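Local coordinates for phosphoribosylaminoimidazole-succinocarboxamide synthase (PDB 4O7L), which catalyses the ATP-dependent joining of L-aspartate to a carboxylated aminoimidazole ribonucleotide, giving SAICAR in de novo purine biosynthesis, at residues 174-179 against 190-195. Residues are numbered along the deposited sequence; the frame is centred on the assembly and turned at random.
Sequences FKLEFG and DEISPD. With ADP (adenosine-5'-diphosphate), chain B.
Lys-175 reaches across to Asp-190 and makes the one direct hydrogen bond between segments 174-179 and 190-195, as a salt bridge with Lys-175 NZ 2.8 Å from Asp-190 OD1. Its CG lies anti to the backbone N (chi1 179°), but the chain then bends at each later torsion, which brings the ammonium group in at about a right angle to the aspartate side chain. NZ meets OD1 on the anti side, 33° out of the carboxylate plane. Next along, Leu-176 lays CD2 against CG1 of Ile-192 at 4.2 Å, a single apolar touch between the two segments; Ile-192 continues onto Leu-60 of helix 45-62. The backbone N of Glu-177 donates to a water that in turn donates to Glu-191 O, bridging the two segments where they run roughly antiparallel. This is the nucleotide site of the SAICAR synthetase fold: strand 169-180, which pairs antiparallel with strands 84-93, 186-188 and 197-201, and the loop between strands 186-188 and 197-201 both touch ADP. Glu-177 packs its CB 3.8 Å from CB of Asp-190, and the two carboxylates stack with planes only 9° apart. Glu-177 OE1 accepts from the ribose O2' of ADP at 2.5 Å, whereas its OE2 forms a salt bridge with Lys-122; a magnesium ion lies about 4 Å from this side chain. A second water reaches both Glu-177 OE2 and Asp-190 OD2. Lys-13, in a salt bridge to Asp-190 OD2 and another to Glu-191 OE2, probably offsets the negative charge gathered here. Were Asp-190 replaced by an alanine, Lys-175 would probably lose its carboxylate mate in this contact and Lys-13 one of its acidic partners. The backbone N of Asp-190 donates to N7 of the adenine at 3.0 Å.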
ATOM      1  N   PHE A 174      10.146  -9.451  -8.963  1.00 17.95           N
ATOM      2  CA  PHE A 174      11.495  -8.876  -8.789  1.00 17.87           C
ATOM      3  C   PHE A 174      11.417  -7.457  -8.262  1.00 17.52           C
ATOM      4  O   PHE A 174      10.382  -6.783  -8.385  1.00 17.17           O
ATOM      5  CB  PHE A 174      12.301  -8.900 -10.102  1.00 17.60           C
ATOM      6  CG  PHE A 174      11.675  -8.100 -11.215  1.00 17.44           C
ATOM      7  CD1 PHE A 174      12.084  -6.792 -11.471  1.00 17.72           C
ATOM      8  CD2 PHE A 174      10.689  -8.659 -12.018  1.00 17.12           C
ATOM      9  CE1 PHE A 174      11.506  -6.050 -12.490  1.00 17.23           C
ATOM     10  CE2 PHE A 174      10.103  -7.927 -13.047  1.00 17.09           C
ATOM     11  CZ  PHE A 174      10.504  -6.614 -13.280  1.00 17.35           C
ATOM     12  N   LYS A 175      12.528  -7.006  -7.708  1.00 17.58           N
ATOM     13  CA  LYS A 175      12.610  -5.719  -7.025  1.00 18.13           C
ATOM     14  C   LYS A 175      13.582  -4.851  -7.826  1.00 17.32           C
ATOM     15  O   LYS A 175      14.687  -5.295  -8.180  1.00 17.23           O
ATOM     16  CB  LYS A 175      13.120  -5.946  -5.592  1.00 20.10           C
ATOM     17  CG  LYS A 175      13.306  -4.704  -4.693  1.00 24.51           C
ATOM     18  CD  LYS A 175      14.531  -3.840  -5.043  1.00 25.63           C
ATOM     19  CE  LYS A 175      15.881  -4.437  -4.599  1.00 28.46           C
ATOM     20  NZ  LYS A 175      16.916  -4.289  -5.682  1.00 28.45           N
ATOM     21  N   LEU A 176      13.174  -3.626  -8.131  1.00 16.17           N
ATOM     22  CA  LEU A 176      14.075  -2.666  -8.766  1.00 15.91           C
ATOM     23  C   LEU A 176      14.275  -1.435  -7.907  1.00 15.97           C
ATOM     24  O   LEU A 176      13.468  -1.150  -7.012  1.00 15.12           O
ATOM     25  CB  LEU A 176      13.526  -2.220 -10.122  1.00 16.15           C
ATOM     26  CG  LEU A 176      13.292  -3.278 -11.201  1.00 16.63           C
ATOM     27  CD1 LEU A 176      12.511  -2.627 -12.325  1.00 17.38           C
ATOM     28  CD2 LEU A 176      14.582  -3.898 -11.728  1.00 15.71           C
ATOM     29  N   GLU A 177      15.354  -0.703  -8.191  1.00 16.25           N
ATOM     30  CA  GLU A 177      15.585   0.599  -7.584  1.00 16.01           C
ATOM     31  C   GLU A 177      15.972   1.581  -8.675  1.00 15.93           C
ATOM     32  O   GLU A 177      16.531   1.190  -9.707  1.00 16.48           O
ATOM     33  CB  GLU A 177      16.686   0.521  -6.525  1.00 16.54           C
ATOM     34  CG  GLU A 177      16.303  -0.295  -5.292  1.00 18.18           C
ATOM     35  CD  GLU A 177      17.324  -0.188  -4.168  1.00 20.10           C
ATOM     36  OE1 GLU A 177      18.185   0.724  -4.175  1.00 21.21           O
ATOM     37  OE2 GLU A 177      17.258  -1.009  -3.254  1.00 21.89           O
ATOM     38  N   PHE A 178      15.666   2.852  -8.443  1.00 15.55           N
ATOM     39  CA  PHE A 178      15.875   3.904  -9.433  1.00 16.03           C
ATOM     40  C   PHE A 178      16.507   5.126  -8.810  1.00 16.29           C
ATOM     41  O   PHE A 178      16.366   5.362  -7.610  1.00 15.62           O
ATOM     42  CB  PHE A 178      14.526   4.343 -10.017  1.00 15.40           C
ATOM     43  CG  PHE A 178      13.859   3.295 -10.840  1.00 15.59           C
ATOM     44  CD1 PHE A 178      14.061   3.244 -12.217  1.00 15.42           C
ATOM     45  CD2 PHE A 178      13.042   2.330 -10.235  1.00 15.82           C
ATOM     46  CE1 PHE A 178      13.434   2.270 -12.995  1.00 15.89           C
ATOM     47  CE2 PHE A 178      12.428   1.347 -11.006  1.00 15.51           C
ATOM     48  CZ  PHE A 178      12.621   1.322 -12.384  1.00 15.41           C
ATOM     49  N   GLY A 179      17.141   5.934  -9.655  1.00 16.57           N
ATOM     50  CA  GLY A 179      17.638   7.230  -9.258  1.00 17.70           C
ATOM     51  C   GLY A 179      17.604   8.197 -10.425  1.00 19.47           C
ATOM     52  O   GLY A 179      17.355   7.798 -11.565  1.00 18.73           O
ATOM     53  N   ASP A 190      20.900  -0.081  -8.748  1.00 18.68           N
ATOM     54  CA  ASP A 190      21.128  -1.255  -7.905  1.00 19.32           C
ATOM     55  C   ASP A 190      21.495  -2.504  -8.737  1.00 19.59           C
ATOM     56  O   ASP A 190      22.311  -2.414  -9.663  1.00 19.49           O
ATOM     57  CB  ASP A 190      19.899  -1.495  -7.008  1.00 19.14           C
ATOM     58  CG  ASP A 190      20.202  -2.421  -5.852  1.00 20.01           C
ATOM     59  OD1 ASP A 190      19.567  -3.479  -5.769  1.00 19.30           O
ATOM     60  OD2 ASP A 190      21.086  -2.099  -5.031  1.00 21.27           O
ATOM     61  N   GLU A 191      20.881  -3.651  -8.435  1.00 19.15           N
ATOM     62  CA  GLU A 191      21.256  -4.905  -9.092  1.00 20.08           C
ATOM     63  C   GLU A 191      20.027  -5.620  -9.638  1.00 20.40           C
ATOM     64  O   GLU A 191      18.888  -5.270  -9.274  1.00 20.20           O
ATOM     65  CB  GLU A 191      22.004  -5.831  -8.105  1.00 20.31           C
ATOM     66  CG  GLU A 191      21.094  -6.510  -7.074  1.00 20.72           C
ATOM     67  CD  GLU A 191      21.840  -7.342  -6.048  1.00 21.08           C
ATOM     68  OE1 GLU A 191      22.221  -8.497  -6.339  1.00 21.00           O
ATOM     69  OE2 GLU A 191      22.027  -6.847  -4.923  1.00 21.86           O
ATOM     70  N   ILE A 192      20.270  -6.626 -10.489  1.00 19.65           N
ATOM     71  CA  ILE A 192      19.244  -7.585 -10.909  1.00 20.66           C
ATOM     72  C   ILE A 192      19.896  -8.969 -10.877  1.00 21.24           C
ATOM     73  O   ILE A 192      20.738  -9.286 -11.721  1.00 20.92           O
ATOM     74  CB  ILE A 192      18.681  -7.304 -12.337  1.00 20.95           C
ATOM     75  CG1 ILE A 192      18.162  -5.867 -12.473  1.00 20.36           C
ATOM     76  CG2 ILE A 192      17.562  -8.273 -12.668  1.00 22.26           C
ATOM     77  CD1 ILE A 192      17.855  -5.453 -13.891  1.00 21.13           C
ATOM     78  N   SER A 193      19.505  -9.777  -9.894  1.00 20.57           N
ATOM     79  CA  SER A 193      20.147 -11.050  -9.645  1.00 20.81           C
ATOM     80  C   SER A 193      19.179 -11.998  -8.952  1.00 20.71           C
ATOM     81  O   SER A 193      18.062 -11.590  -8.599  1.00 21.67           O
ATOM     82  CB  SER A 193      21.341 -10.824  -8.728  1.00 20.32           C
ATOM     83  OG  SER A 193      20.873 -10.490  -7.437  1.00 20.96           O
ATOM     84  N   PRO A 194      19.610 -13.257  -8.715  1.00 19.71           N
ATOM     85  CA  PRO A 194      18.793 -14.204  -7.940  1.00 18.80           C
ATOM     86  C   PRO A 194      18.552 -13.748  -6.499  1.00 18.44           C
ATOM     87  O   PRO A 194      17.697 -14.328  -5.823  1.00 17.11           O
ATOM     88  CB  PRO A 194      19.634 -15.504  -7.961  1.00 18.95           C
ATOM     89  CG  PRO A 194      20.563 -15.346  -9.122  1.00 19.33           C
ATOM     90  CD  PRO A 194      20.862 -13.876  -9.194  1.00 18.83           C
ATOM     91  N   ASP A 195      19.312 -12.744  -6.029  1.00 18.73           N
ATOM     92  CA  ASP A 195      19.009 -12.070  -4.752  1.00 19.30           C
ATOM     93  C   ASP A 195      17.757 -11.198  -4.854  1.00 18.29           C
ATOM     94  O   ASP A 195      17.007 -11.096  -3.893  1.00 17.88           O
ATOM     95  CB  ASP A 195      20.154 -11.161  -4.270  1.00 20.31           C
ATOM     96  CG  ASP A 195      21.196 -11.897  -3.441  1.00 21.88           C
ATOM     97  OD1 ASP A 195      21.980 -11.206  -2.761  1.00 22.37           O
ATOM     98  OD2 ASP A 195      21.247 -13.147  -3.475  1.00 21.70           O
TER
HETATM   99  PB  ADP B 301      21.698  -2.002   1.565  0.80 39.73           P
HETATM  100  O1B ADP B 301      20.475  -1.124   1.659  0.80 42.25           O
HETATM  101  O2B ADP B 301      21.488  -3.441   1.970  0.80 39.91           O
HETATM  102  O3B ADP B 301      22.943  -1.362   2.113  0.80 40.24           O
HETATM  103  PA  ADP B 301      23.183  -2.904  -0.739  0.80 34.97           P
HETATM  104  O1A ADP B 301      23.990  -3.728   0.231  0.80 36.06           O
HETATM  105  O2A ADP B 301      22.534  -3.648  -1.881  0.80 35.85           O
HETATM  106  O3A ADP B 301      21.992  -2.066  -0.027  0.80 38.69           O
HETATM  107  O5' ADP B 301      24.172  -1.748  -1.298  0.80 33.97           O
HETATM  108  C5' ADP B 301      23.861  -0.933  -2.438  0.80 32.27           C
HETATM  109  C4' ADP B 301      23.449   0.490  -2.039  0.80 30.46           C
HETATM  110  O4' ADP B 301      23.713   1.433  -3.098  0.80 29.85           O
HETATM  111  C3' ADP B 301      21.957   0.609  -1.782  0.80 29.66           C
HETATM  112  O3' ADP B 301      21.804   1.599  -0.755  0.80 29.05           O
HETATM  113  C2' ADP B 301      21.399   1.111  -3.115  0.80 29.01           C
HETATM  114  O2' ADP B 301      20.153   1.791  -2.994  0.80 27.84           O
HETATM  115  C1' ADP B 301      22.499   2.049  -3.571  0.80 28.21           C
HETATM  116  N9  ADP B 301      22.656   2.205  -5.039  0.80 28.20           N
HETATM  117  C8  ADP B 301      22.468   1.271  -5.997  0.80 26.21           C
HETATM  118  N7  ADP B 301      22.745   1.780  -7.225  0.80 25.63           N
HETATM  119  C5  ADP B 301      23.146   3.061  -7.056  0.80 26.69           C
HETATM  120  C6  ADP B 301      23.598   4.194  -7.917  0.80 25.40           C
HETATM  121  N6  ADP B 301      23.702   4.062  -9.253  0.80 23.80           N
HETATM  122  N1  ADP B 301      23.902   5.375  -7.318  0.80 26.19           N
HETATM  123  C2  ADP B 301      23.827   5.555  -5.986  0.80 25.24           C
HETATM  124  N3  ADP B 301      23.438   4.576  -5.150  0.80 26.56           N
HETATM  125  C4  ADP B 301      23.090   3.335  -5.609  0.80 27.15           C
HETATM  126  O   HOH W   1      17.371  -2.501  -9.511  1.00 16.80           O
HETATM  127  O   HOH W   2      19.908  -1.941  -2.510  1.00 28.68           O